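Local atomic coordinates of Wss1p (Saccharomyces cerevisiae FostersO, PDB entry 5XBN), a protein that acts as a DNA-dependent zinc metalloendopeptidase that cleaves DNA-binding proteins and takes part in repairing toxic DNA-protein cross-links. Residues Arg75-Leu80 with Cys96-Phe101; Glu42-Leu47 with Leu92-Ser97; His53-Leu58 with Cys108-Met113. One frame throughout, in Å; residues are numbered along the deposited sequence.

Contact 1: Arg75-Leu80 with Cys96-Phe101; sequences RDQRLL and CSTDEF
OE1 of Q77 is approached by two groups from the facing loop: OG of S97 at 3.5 Å and the methyl CG2 of T98 at 3.7 Å. The two loops meet through a pair of type I beta turns, D76-L79 and C96-D99, a compact example of corners of the chain touching at the surface. Their backbones come closest at Q77 and S97, each the second residue of its turn and each directing its CB at the other loop. CB of Q77 already lies 3.9 Å from CB of S97; with CG beside the backbone N (chi1 -61°) and the chain extended, CG stays at the same distance and the amide runs on past the serine. The Q77 side chain crosses that of T98 at about a right angle. The contact between the turns is thus mostly van der Waals, and each turn owes its shape to bonds of its own. L79 N bonds to D76 O, and D99 N to C96 O, closing both turns. D76 also forms an Asx turn: R78 N donates to its OD1 over 3.1 Å, arriving from above the carboxylate plane. The loop after strand 66-72 is tied to strand 89-96 by the bond from R93 NE to L79 O; in the loop after strand 89-96, E100 forms a salt bridge with K38. D99, which ends the second turn, begins another Asx turn, in which F101 N reaches D99 OD1 at 3.1 Å from 65° out of the carboxylate plane, and the same oxygen lies in plane at the edge of the F101 ring.

Contact 2: Glu42-Leu47 with Leu92-Ser97; sequences EDALNL and LRLRCS
A44 and L94 form the close part of this contact, with methyl CD1 of L94 lying 3.7 Å from A44 O and 4.1 Å from A44 CB. The leucine sets CG beside its backbone N (chi1 -59°) and extends beyond it, which carries CD1 to the helix surface. With only a methyl at A44, the CA atoms of A44 and L94 are 7.2 Å apart. R95 adds a second buried touch, its NH2 standing 3.6 Å from A44 CB, with the methyl oblique to the guanidinium group. That two consecutive residues both reach the helix fits the break in strand 89-96 here, since L94 has left extended backbone geometry (psi -19°). The buried charge of R95 is well provided for: NE forms a salt bridge with E71, and NH1 donates to P39 O and E100 O. These bonds hold the guanidinium group in place while A44 CB adds an apolar contact at NH2. The fit is looser at L47, whose CB points toward the strand but whose CD2 stays 4.5 Å from CD2 of L94, the side chain packing instead on M106 and I109 of helix 106-118. On the solvent side E42, D43 and N46 are exposed. The whole is a helix laid on one face of a mixed beta sheet, with E71 of the neighbouring strand 66-72 beneath A44 and L94, an arrangement consistent with the zinc-peptidase fold of the WLM family.

Contact 3: His53-Leu58 with Cys108-Met113; sequences HKVSYL and CIMGTM
K54 begins the contact with its aliphatic base: CB meets the terminal CE of selenomethionine M110 at 4.1 Å, while NZ extends to a weak, long ion pair with E144. V55 stands at the centre. It is the first residue to leave helical geometry after helix 41-54 and also the N-cap position of helix 56-62, so the kink between two helices turns its side chain into the core. CG1 (chi1 -67°) meets mainly M110, while CG2 faces CE of M113 at 4.0 Å. The modelled separation of V55 CG1 from the selenium of M110 is 3.2 Å, short enough that its exact value is doubtful. M110 starts anti to its backbone N but then curls at chi2 (59°) and chi3 (50°), folding CE back toward both K54 and V55. The V55 and M110 side chains lie alongside each other, running in opposite senses. M113 bends once, at chi2, and then runs straight out to CE. S56 provides the polar fastening of the bend: H53 O accepts both S56 N at 3.1 Å and S56 OG at 2.8 Å, the hydroxyl lying in the carbonyl plane. Further along, L58 also points its CB toward helix 106-118 but packs on R139 and Q140. The kink therefore sits between helix 127-145, where Q140 NE2 also bonds to K54 O, and the zinc-binding helix 106-118, whose M110 and M113 additionally pack on I51 of helix 41-54 and whose M113 touches L92 of strand 89-96.

In the fold
From contact 1 to contact 3 the chemistry changes with depth. Contact 1 is a surface meeting of loops rich in polar groups, whereas contacts 2 and 3 are buried and largely apolar, contact 2 including an arginine with partners for its charge. Contacts 2 and 3 both use helix 41-54, set against strand 89-96 in one and, from its C-terminal end, against helix 106-118 in the other; L92 and L47 bridge them by packing on I109. R93 of contact 2 also bonds through its backbone to L80 of contact 1. Contact 3 lies nearest the catalytic centre: H115 and E116 follow on its helix, H119 just past its end, and H125 completes the protein ligands of the zinc.

Contact 1: Arg75-Leu80 with Cys96-Phe101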
ATOM      1  N   ARG A  75      11.760  13.632   0.712  1.00 31.63           N
ATOM      2  CA  ARG A  75      12.045  14.892   0.023  1.00 37.30           C
ATOM      3  C   ARG A  75      11.993  14.686  -1.481  1.00 38.23           C
ATOM      4  O   ARG A  75      11.515  15.546  -2.221  1.00 44.46           O
ATOM      5  CB  ARG A  75      13.411  15.438   0.440  1.00 41.35           C
ATOM      6  CG  ARG A  75      13.382  16.240   1.720  1.00 45.38           C
ATOM      7  CD  ARG A  75      12.589  17.519   1.529  1.00 50.48           C
ATOM      8  NE  ARG A  75      13.313  18.497   0.720  1.00 52.23           N
ATOM      9  CZ  ARG A  75      12.827  19.688   0.382  1.00 47.93           C
ATOM     10  NH1 ARG A  75      11.610  20.043   0.776  1.00 51.77           N
ATOM     11  NH2 ARG A  75      13.550  20.521  -0.354  1.00 45.83           N
ATOM     12  N   ASP A  76      12.486  13.530  -1.917  1.00 35.22           N
ATOM     13  CA  ASP A  76      12.418  13.117  -3.313  1.00 39.45           C
ATOM     14  C   ASP A  76      10.953  12.964  -3.715  1.00 39.76           C
ATOM     15  O   ASP A  76      10.303  11.991  -3.332  1.00 35.39           O
ATOM     16  CB  ASP A  76      13.185  11.803  -3.510  1.00 35.25           C
ATOM     17  CG  ASP A  76      13.190  11.327  -4.952  1.00 39.76           C
ATOM     18  OD1 ASP A  76      12.467  11.912  -5.787  1.00 38.73           O
ATOM     19  OD2 ASP A  76      13.917  10.351  -5.248  1.00 38.98           O
ATOM     20  N   GLN A  77      10.441  13.912  -4.497  1.00 37.07           N
ATOM     21  CA  GLN A  77       9.008  13.966  -4.794  1.00 37.76           C
ATOM     22  C   GLN A  77       8.526  12.899  -5.778  1.00 35.75           C
ATOM     23  O   GLN A  77       7.330  12.662  -5.884  1.00 40.84           O
ATOM     24  CB  GLN A  77       8.636  15.360  -5.316  1.00 43.59           C
ATOM     25  CG  GLN A  77       8.903  16.466  -4.306  1.00 45.55           C
ATOM     26  CD  GLN A  77       8.405  17.831  -4.755  1.00 55.77           C
ATOM     27  OE1 GLN A  77       7.484  17.939  -5.568  1.00 57.38           O
ATOM     28  NE2 GLN A  77       9.017  18.885  -4.222  1.00 53.59           N
ATOM     29  N   ARG A  78       9.440  12.243  -6.485  1.00 37.39           N
ATOM     30  CA  ARG A  78       9.033  11.210  -7.429  1.00 36.25           C
ATOM     31  C   ARG A  78       8.824   9.871  -6.722  1.00 35.77           C
ATOM     32  O   ARG A  78       8.303   8.922  -7.302  1.00 36.22           O
ATOM     33  CB  ARG A  78      10.060  11.059  -8.549  1.00 37.58           C
ATOM     34  CG  ARG A  78       9.581  11.619  -9.885  1.00 45.44           C
ATOM     35  N   LEU A  79       9.225   9.818  -5.458  1.00 31.90           N
ATOM     36  CA  LEU A  79       9.126   8.602  -4.660  1.00 30.92           C
ATOM     37  C   LEU A  79       7.722   8.450  -4.052  1.00 29.67           C
ATOM     38  O   LEU A  79       7.270   9.306  -3.290  1.00 31.21           O
ATOM     39  CB  LEU A  79      10.193   8.629  -3.568  1.00 30.99           C
ATOM     40  CG  LEU A  79      10.589   7.340  -2.867  1.00 33.00           C
ATOM     41  CD1 LEU A  79      10.706   6.201  -3.876  1.00 32.89           C
ATOM     42  CD2 LEU A  79      11.908   7.588  -2.157  1.00 30.21           C
ATOM     43  N   LEU A  80       7.042   7.357  -4.390  1.00 24.95           N
ATOM     44  CA  LEU A  80       5.672   7.133  -3.931  1.00 21.47           C
ATOM     45  C   LEU A  80       5.547   5.936  -2.989  1.00 23.24           C
ATOM     46  O   LEU A  80       4.606   5.846  -2.199  1.00 21.76           O
ATOM     47  CB  LEU A  80       4.748   6.920  -5.125  1.00 27.33           C
ATOM     48  CG  LEU A  80       4.562   8.116  -6.056  1.00 32.66           C
ATOM     49  CD1 LEU A  80       3.603   7.758  -7.179  1.00 35.58           C
ATOM     50  CD2 LEU A  80       4.065   9.300  -5.271  1.00 31.14           C
ATOM     51  N   CYS A  96       0.179  14.492  -0.620  1.00 31.11           N
ATOM     52  CA  CYS A  96       0.696  15.222  -1.783  1.00 35.71           C
ATOM     53  C   CYS A  96       2.073  15.825  -1.507  1.00 36.05           C
ATOM     54  O   CYS A  96       2.307  16.419  -0.450  1.00 39.04           O
ATOM     55  CB  CYS A  96      -0.283  16.325  -2.205  1.00 42.48           C
ATOM     56  SG  CYS A  96      -1.612  15.751  -3.287  1.00 61.88           S
ATOM     57  N   SER A  97       2.981  15.670  -2.466  1.00 39.61           N
ATOM     58  CA  SER A  97       4.377  16.040  -2.267  1.00 40.62           C
ATOM     59  C   SER A  97       4.595  17.551  -2.301  1.00 45.67           C
ATOM     60  O   SER A  97       5.675  18.031  -1.965  1.00 52.10           O
ATOM     61  CB  SER A  97       5.260  15.369  -3.319  1.00 43.59           C
ATOM     62  OG  SER A  97       4.888  15.767  -4.628  1.00 49.09           O
ATOM     63  N   THR A  98       3.570  18.294  -2.711  1.00 44.88           N
ATOM     64  CA  THR A  98       3.631  19.754  -2.701  1.00 46.32           C
ATOM     65  C   THR A  98       2.662  20.365  -1.693  1.00 46.89           C
ATOM     66  O   THR A  98       2.482  21.583  -1.662  1.00 52.37           O
ATOM     67  CB  THR A  98       3.326  20.362  -4.092  1.00 47.62           C
ATOM     68  OG1 THR A  98       2.016  19.967  -4.515  1.00 46.21           O
ATOM     69  CG2 THR A  98       4.357  19.918  -5.116  1.00 47.03           C
ATOM     70  N   ASP A  99       2.034  19.521  -0.879  1.00 44.98           N
ATOM     71  CA  ASP A  99       1.199  19.995   0.224  1.00 43.70           C
ATOM     72  C   ASP A  99       0.896  18.877   1.220  1.00 43.64           C
ATOM     73  O   ASP A  99      -0.003  18.059   0.996  1.00 42.93           O
ATOM     74  CB  ASP A  99      -0.111  20.595  -0.299  1.00 42.95           C
ATOM     75  CG  ASP A  99      -1.021  21.077   0.821  1.00 44.24           C
ATOM     76  OD1 ASP A  99      -0.545  21.207   1.970  1.00 45.15           O
ATOM     77  OD2 ASP A  99      -2.212  21.342   0.551  1.00 50.50           O
ATOM     78  N   GLU A 100       1.639  18.876   2.325  1.00 42.22           N
ATOM     79  CA  GLU A 100       1.465  17.916   3.417  1.00 38.71           C
ATOM     80  C   GLU A 100       0.025  17.715   3.886  1.00 40.58           C
ATOM     81  O   GLU A 100      -0.312  16.648   4.382  1.00 35.53           O
ATOM     82  CB  GLU A 100       2.280  18.347   4.633  1.00 40.68           C
ATOM     83  CG  GLU A 100       3.768  18.170   4.527  1.00 47.19           C
ATOM     84  CD  GLU A 100       4.448  18.582   5.811  1.00 43.32           C
ATOM     85  OE1 GLU A 100       3.743  19.127   6.686  1.00 47.87           O
ATOM     86  OE2 GLU A 100       5.671  18.361   5.950  1.00 53.42           O
ATOM     87  N   PHE A 101      -0.815  18.740   3.765  1.00 38.62           N
ATOM     88  CA  PHE A 101      -2.160  18.669   4.325  1.00 39.53           C
ATOM     89  C   PHE A 101      -3.103  17.859   3.455  1.00 34.22           C
ATOM     90  O   PHE A 101      -4.162  17.433   3.911  1.00 37.93           O
ATOM     91  CB  PHE A 101      -2.746  20.073   4.530  1.00 39.96           C
ATOM     92  CG  PHE A 101      -2.127  20.827   5.667  1.00 44.65           C
ATOM     93  CD1 PHE A 101      -1.003  21.612   5.463  1.00 47.74           C
ATOM     94  CD2 PHE A 101      -2.667  20.756   6.940  1.00 48.55           C
ATOM     95  CE1 PHE A 101      -0.420  22.308   6.511  1.00 49.66           C
ATOM     96  CE2 PHE A 101      -2.096  21.455   7.994  1.00 50.37           C
ATOM     97  CZ  PHE A 101      -0.967  22.232   7.777  1.00 48.67           C
TER

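Contact 2: Glu42-Leu47 with Leu92-Ser97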
ATOM      1  N   GLU A  42      -4.616  11.220  12.423  1.00 31.69           N
ATOM      2  CA  GLU A  42      -5.719  10.311  12.694  1.00 35.07           C
ATOM      3  C   GLU A  42      -6.343   9.874  11.375  1.00 26.68           C
ATOM      4  O   GLU A  42      -6.627   8.695  11.179  1.00 31.94           O
ATOM      5  CB  GLU A  42      -6.774  10.971  13.591  1.00 32.59           C
ATOM      6  CG  GLU A  42      -6.264  11.411  14.962  1.00 41.16           C
ATOM      7  CD  GLU A  42      -5.523  12.749  14.949  1.00 39.86           C
ATOM      8  OE1 GLU A  42      -5.566  13.469  13.924  1.00 38.68           O
ATOM      9  OE2 GLU A  42      -4.893  13.085  15.977  1.00 47.34           O
ATOM     10  N   ASP A  43      -6.552  10.837  10.478  1.00 26.24           N
ATOM     11  CA  ASP A  43      -7.038  10.559   9.129  1.00 27.73           C
ATOM     12  C   ASP A  43      -6.081   9.642   8.396  1.00 28.13           C
ATOM     13  O   ASP A  43      -6.510   8.709   7.714  1.00 26.75           O
ATOM     14  CB  ASP A  43      -7.213  11.845   8.321  1.00 30.59           C
ATOM     15  CG  ASP A  43      -8.459  12.610   8.704  1.00 39.13           C
ATOM     16  OD1 ASP A  43      -9.266  12.060   9.474  1.00 37.75           O
ATOM     17  OD2 ASP A  43      -8.634  13.752   8.218  1.00 45.67           O
ATOM     18  N   ALA A  44      -4.788   9.915   8.549  1.00 26.20           N
ATOM     19  CA  ALA A  44      -3.759   9.157   7.843  1.00 21.98           C
ATOM     20  C   ALA A  44      -3.768   7.709   8.303  1.00 22.99           C
ATOM     21  O   ALA A  44      -3.612   6.787   7.488  1.00 24.78           O
ATOM     22  CB  ALA A  44      -2.373   9.784   8.057  1.00 23.67           C
ATOM     23  N   LEU A  45      -3.936   7.500   9.605  1.00 24.11           N
ATOM     24  CA  LEU A  45      -3.966   6.145  10.143  1.00 23.88           C
ATOM     25  C   LEU A  45      -5.187   5.364   9.650  1.00 25.03           C
ATOM     26  O   LEU A  45      -5.083   4.177   9.306  1.00 23.28           O
ATOM     27  CB  LEU A  45      -3.939   6.179  11.677  1.00 25.83           C
ATOM     28  CG  LEU A  45      -3.820   4.820  12.362  1.00 24.97           C
ATOM     29  CD1 LEU A  45      -2.535   4.111  11.929  1.00 24.89           C
ATOM     30  CD2 LEU A  45      -3.890   4.949  13.884  1.00 31.29           C
ATOM     31  N   ASN A  46      -6.342   6.023   9.604  1.00 24.81           N
ATOM     32  CA  ASN A  46      -7.533   5.367   9.078  1.00 23.53           C
ATOM     33  C   ASN A  46      -7.314   4.974   7.623  1.00 24.16           C
ATOM     34  O   ASN A  46      -7.718   3.892   7.195  1.00 25.11           O
ATOM     35  CB  ASN A  46      -8.771   6.270   9.202  1.00 27.82           C
ATOM     36  CG  ASN A  46      -9.998   5.681   8.518  1.00 31.64           C
ATOM     37  OD1 ASN A  46     -10.327   6.046   7.382  1.00 39.09           O
ATOM     38  ND2 ASN A  46     -10.680   4.764   9.202  1.00 32.81           N
ATOM     39  N   LEU A  47      -6.641   5.848   6.882  1.00 23.39           N
ATOM     40  CA  LEU A  47      -6.395   5.644   5.462  1.00 23.06           C
ATOM     41  C   LEU A  47      -5.499   4.429   5.217  1.00 22.22           C
ATOM     42  O   LEU A  47      -5.830   3.571   4.405  1.00 21.11           O
ATOM     43  CB  LEU A  47      -5.778   6.900   4.856  1.00 26.08           C
ATOM     44  CG  LEU A  47      -5.440   6.921   3.367  1.00 28.19           C
ATOM     45  CD1 LEU A  47      -6.644   6.517   2.526  1.00 32.15           C
ATOM     46  CD2 LEU A  47      -4.965   8.312   2.990  1.00 29.03           C
ATOM     47  N   LEU A  92       4.616   3.700   2.111  1.00 18.09           N
ATOM     48  CA  LEU A  92       3.707   4.360   1.179  1.00 20.18           C
ATOM     49  C   LEU A  92       3.659   5.849   1.446  1.00 19.40           C
ATOM     50  O   LEU A  92       3.490   6.259   2.585  1.00 21.91           O
ATOM     51  CB  LEU A  92       2.284   3.807   1.307  1.00 19.68           C
ATOM     52  CG  LEU A  92       1.956   2.348   0.967  1.00 21.64           C
ATOM     53  CD1 LEU A  92       0.461   2.096   1.241  1.00 22.55           C
ATOM     54  CD2 LEU A  92       2.309   2.064  -0.475  1.00 23.06           C
ATOM     55  N   ARG A  93       3.774   6.650   0.395  1.00 20.56           N
ATOM     56  CA  ARG A  93       3.457   8.072   0.483  1.00 20.32           C
ATOM     57  C   ARG A  93       1.945   8.230   0.498  1.00 22.53           C
ATOM     58  O   ARG A  93       1.269   7.738  -0.403  1.00 23.21           O
ATOM     59  CB  ARG A  93       4.055   8.848  -0.689  1.00 21.06           C
ATOM     60  CG  ARG A  93       3.745  10.345  -0.621  1.00 27.06           C
ATOM     61  CD  ARG A  93       4.133  11.044  -1.923  1.00 29.32           C
ATOM     62  NE  ARG A  93       5.580  11.142  -2.119  1.00 28.04           N
ATOM     63  CZ  ARG A  93       6.345  12.096  -1.601  1.00 33.89           C
ATOM     64  NH1 ARG A  93       5.809  13.040  -0.837  1.00 35.15           N
ATOM     65  NH2 ARG A  93       7.646  12.112  -1.849  1.00 32.83           N
ATOM     66  N   LEU A  94       1.418   8.892   1.527  1.00 22.06           N
ATOM     67  CA  LEU A  94      -0.023   9.106   1.660  1.00 21.05           C
ATOM     68  C   LEU A  94      -0.431  10.529   1.296  1.00 26.60           C
ATOM     69  O   LEU A  94      -1.597  10.798   1.026  1.00 27.72           O
ATOM     70  CB  LEU A  94      -0.483   8.828   3.094  1.00 25.10           C
ATOM     71  CG  LEU A  94      -0.250   7.439   3.680  1.00 23.42           C
ATOM     72  CD1 LEU A  94      -0.829   7.393   5.081  1.00 21.84           C
ATOM     73  CD2 LEU A  94      -0.868   6.354   2.807  1.00 22.51           C
ATOM     74  N   ARG A  95       0.540  11.431   1.300  1.00 26.10           N
ATOM     75  CA  ARG A  95       0.265  12.862   1.188  1.00 28.44           C
ATOM     76  C   ARG A  95       0.856  13.482  -0.073  1.00 30.63           C
ATOM     77  O   ARG A  95       1.916  13.067  -0.529  1.00 29.99           O
ATOM     78  CB  ARG A  95       0.814  13.578   2.421  1.00 23.88           C
ATOM     79  CG  ARG A  95       0.178  13.139   3.719  1.00 26.09           C
ATOM     80  CD  ARG A  95       1.014  13.586   4.900  1.00 28.98           C
ATOM     81  NE  ARG A  95       0.508  13.025   6.142  1.00 25.84           N
ATOM     82  CZ  ARG A  95      -0.432  13.599   6.886  1.00 32.26           C
ATOM     83  NH1 ARG A  95      -0.956  14.762   6.507  1.00 30.14           N
ATOM     84  NH2 ARG A  95      -0.843  13.011   8.001  1.00 26.91           N
ATOM     85  N   CYS A  96       0.179  14.492  -0.620  1.00 31.11           N
ATOM     86  CA  CYS A  96       0.696  15.222  -1.783  1.00 35.71           C
ATOM     87  C   CYS A  96       2.073  15.825  -1.507  1.00 36.05           C
ATOM     88  O   CYS A  96       2.307  16.419  -0.450  1.00 39.04           O
ATOM     89  CB  CYS A  96      -0.283  16.325  -2.205  1.00 42.48           C
ATOM     90  SG  CYS A  96      -1.612  15.751  -3.287  1.00 61.88           S
ATOM     91  N   SER A  97       2.981  15.670  -2.466  1.00 39.61           N
ATOM     92  CA  SER A  97       4.377  16.040  -2.267  1.00 40.62           C
ATOM     93  C   SER A  97       4.595  17.551  -2.301  1.00 45.67           C
ATOM     94  O   SER A  97       5.675  18.031  -1.965  1.00 52.10           O
ATOM     95  CB  SER A  97       5.260  15.369  -3.319  1.00 43.59           C
ATOM     96  OG  SER A  97       4.888  15.767  -4.628  1.00 49.09           O
TER

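Contact 3: His53-Leu58 with Cys108-Met113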
ATOM      1  N   HIS A  53      -6.870  -3.186   4.878  1.00 17.09           N
ATOM      2  CA  HIS A  53      -8.089  -3.978   4.847  1.00 19.01           C
ATOM      3  C   HIS A  53      -8.464  -4.341   3.423  1.00 19.66           C
ATOM      4  O   HIS A  53      -8.773  -5.497   3.118  1.00 19.35           O
ATOM      5  CB  HIS A  53      -9.234  -3.207   5.516  1.00 22.55           C
ATOM      6  CG  HIS A  53     -10.567  -3.866   5.378  1.00 23.32           C
ATOM      7  ND1 HIS A  53     -10.801  -5.157   5.793  1.00 23.94           N
ATOM      8  CD2 HIS A  53     -11.738  -3.414   4.871  1.00 27.49           C
ATOM      9  CE1 HIS A  53     -12.061  -5.475   5.554  1.00 25.43           C
ATOM     10  NE2 HIS A  53     -12.650  -4.435   4.991  1.00 27.78           N
ATOM     11  N   LYS A  54      -8.423  -3.353   2.540  1.00 18.49           N
ATOM     12  CA  LYS A  54      -8.928  -3.566   1.192  1.00 18.32           C
ATOM     13  C   LYS A  54      -8.082  -4.582   0.420  1.00 19.43           C
ATOM     14  O   LYS A  54      -8.625  -5.292  -0.425  1.00 19.57           O
ATOM     15  CB  LYS A  54      -8.997  -2.256   0.426  1.00 23.05           C
ATOM     16  CG  LYS A  54     -10.210  -1.406   0.820  1.00 25.32           C
ATOM     17  CD  LYS A  54     -10.252  -0.111   0.032  1.00 30.33           C
ATOM     18  CE  LYS A  54     -11.356  -0.156  -1.022  1.00 42.28           C
ATOM     19  NZ  LYS A  54     -11.292   1.018  -1.928  1.00 43.16           N
ATOM     20  N   VAL A  55      -6.779  -4.663   0.705  1.00 18.98           N
ATOM     21  CA  VAL A  55      -5.933  -5.649  -0.003  1.00 18.75           C
ATOM     22  C   VAL A  55      -5.818  -7.002   0.677  1.00 17.26           C
ATOM     23  O   VAL A  55      -5.030  -7.842   0.252  1.00 17.73           O
ATOM     24  CB  VAL A  55      -4.475  -5.166  -0.213  1.00 21.71           C
ATOM     25  CG1 VAL A  55      -4.452  -4.024  -1.135  1.00 26.45           C
ATOM     26  CG2 VAL A  55      -3.766  -4.852   1.108  1.00 16.55           C
ATOM     27  N   SER A  56      -6.605  -7.227   1.719  1.00 17.81           N
ATOM     28  CA  SER A  56      -6.439  -8.441   2.516  1.00 20.64           C
ATOM     29  C   SER A  56      -6.722  -9.712   1.712  1.00 20.43           C
ATOM     30  O   SER A  56      -5.988 -10.718   1.786  1.00 21.38           O
ATOM     31  CB  SER A  56      -7.344  -8.376   3.756  1.00 20.95           C
ATOM     32  OG  SER A  56      -8.711  -8.285   3.392  1.00 24.72           O
ATOM     33  N   TYR A  57      -7.778  -9.668   0.917  1.00 17.66           N
ATOM     34  CA  TYR A  57      -8.189 -10.852   0.172  1.00 19.52           C
ATOM     35  C   TYR A  57      -7.153 -11.206  -0.894  1.00 22.33           C
ATOM     36  O   TYR A  57      -6.819 -12.381  -1.088  1.00 21.58           O
ATOM     37  CB  TYR A  57      -9.559 -10.603  -0.468  1.00 21.19           C
ATOM     38  CG  TYR A  57     -10.269 -11.855  -0.941  1.00 22.57           C
ATOM     39  CD1 TYR A  57     -10.054 -12.355  -2.219  1.00 26.68           C
ATOM     40  CD2 TYR A  57     -11.166 -12.524  -0.115  1.00 30.78           C
ATOM     41  CE1 TYR A  57     -10.714 -13.492  -2.668  1.00 27.69           C
ATOM     42  CE2 TYR A  57     -11.837 -13.665  -0.560  1.00 35.16           C
ATOM     43  CZ  TYR A  57     -11.600 -14.141  -1.836  1.00 34.41           C
ATOM     44  OH  TYR A  57     -12.252 -15.267  -2.299  1.00 36.44           O
ATOM     45  N   LEU A  58      -6.657 -10.180  -1.580  1.00 16.04           N
ATOM     46  CA  LEU A  58      -5.657 -10.349  -2.637  1.00 19.05           C
ATOM     47  C   LEU A  58      -4.374 -10.928  -2.046  1.00 20.66           C
ATOM     48  O   LEU A  58      -3.763 -11.833  -2.611  1.00 22.50           O
ATOM     49  CB  LEU A  58      -5.378  -9.006  -3.330  1.00 16.28           C
ATOM     50  CG  LEU A  58      -4.410  -8.998  -4.525  1.00 18.32           C
ATOM     51  CD1 LEU A  58      -5.019  -9.701  -5.717  1.00 22.31           C
ATOM     52  CD2 LEU A  58      -4.018  -7.586  -4.889  1.00 22.15           C
ATOM     53  N   CYS A 108      -4.811   6.152  -6.226  1.00 29.12           N
ATOM     54  CA  CYS A 108      -3.379   6.352  -6.434  1.00 29.90           C
ATOM     55  C   CYS A 108      -2.555   5.567  -5.426  1.00 28.99           C
ATOM     56  O   CYS A 108      -1.603   4.881  -5.789  1.00 28.83           O
ATOM     57  CB  CYS A 108      -3.016   7.835  -6.330  1.00 30.10           C
ATOM     58  SG  CYS A 108      -3.566   8.834  -7.732  1.00 56.70           S
ATOM     59  N   ILE A 109      -2.925   5.684  -4.155  1.00 25.20           N
ATOM     60  CA  ILE A 109      -2.248   4.946  -3.097  1.00 24.67           C
ATOM     61  C   ILE A 109      -2.396   3.433  -3.294  1.00 21.35           C
ATOM     62  O   ILE A 109      -1.433   2.695  -3.134  1.00 22.26           O
ATOM     63  CB  ILE A 109      -2.774   5.348  -1.710  1.00 25.18           C
ATOM     64  CG1 ILE A 109      -2.598   6.856  -1.511  1.00 26.87           C
ATOM     65  CG2 ILE A 109      -2.027   4.583  -0.617  1.00 25.90           C
ATOM     66  CD1 ILE A 109      -3.267   7.394  -0.260  1.00 25.88           C
HETATM   67  N   MSE A 110      -3.588   2.964  -3.651  1.00 21.96           N
HETATM   68  CA  MSE A 110      -3.779   1.529  -3.867  1.00 22.84           C
HETATM   69  C   MSE A 110      -2.904   1.043  -5.015  1.00 22.10           C
HETATM   70  O   MSE A 110      -2.396  -0.082  -4.991  1.00 21.10           O
HETATM   71  CB  MSE A 110      -5.240   1.191  -4.160  1.00 22.69           C
HETATM   72  CG  MSE A 110      -5.485  -0.301  -4.464  1.00 27.90           C
HETATM   73 SE   MSE A 110      -4.946  -1.488  -3.010  0.54 26.50          SE
HETATM   74  CE  MSE A 110      -5.929  -0.445  -1.669  1.00 23.23           C
ATOM     75  N   GLY A 111      -2.731   1.899  -6.020  1.00 21.34           N
ATOM     76  CA  GLY A 111      -1.922   1.537  -7.167  1.00 23.44           C
ATOM     77  C   GLY A 111      -0.489   1.334  -6.747  1.00 22.60           C
ATOM     78  O   GLY A 111       0.169   0.384  -7.168  1.00 21.33           O
ATOM     79  N   THR A 112      -0.009   2.231  -5.896  1.00 20.98           N
ATOM     80  CA  THR A 112       1.335   2.112  -5.348  1.00 22.75           C
ATOM     81  C   THR A 112       1.461   0.905  -4.426  1.00 20.36           C
ATOM     82  O   THR A 112       2.483   0.200  -4.434  1.00 21.11           O
ATOM     83  CB  THR A 112       1.718   3.389  -4.602  1.00 26.06           C
ATOM     84  OG1 THR A 112       1.790   4.456  -5.550  1.00 29.75           O
ATOM     85  CG2 THR A 112       3.072   3.227  -3.911  1.00 24.43           C
HETATM   86  N   MSE A 113       0.423   0.645  -3.638  1.00 19.58           N
HETATM   87  CA  MSE A 113       0.440  -0.536  -2.787  1.00 19.00           C
HETATM   88  C   MSE A 113       0.624  -1.808  -3.610  1.00 20.90           C
HETATM   89  O   MSE A 113       1.431  -2.668  -3.254  1.00 19.57           O
HETATM   90  CB  MSE A 113      -0.840  -0.640  -1.959  1.00 18.95           C
HETATM   91  CG  MSE A 113      -0.890  -1.861  -1.043  1.00 20.44           C
HETATM   92 SE   MSE A 113       0.514  -1.867   0.345  0.65 23.62          SE
HETATM   93  CE  MSE A 113      -0.004  -3.484   1.301  1.00 23.82           C
TER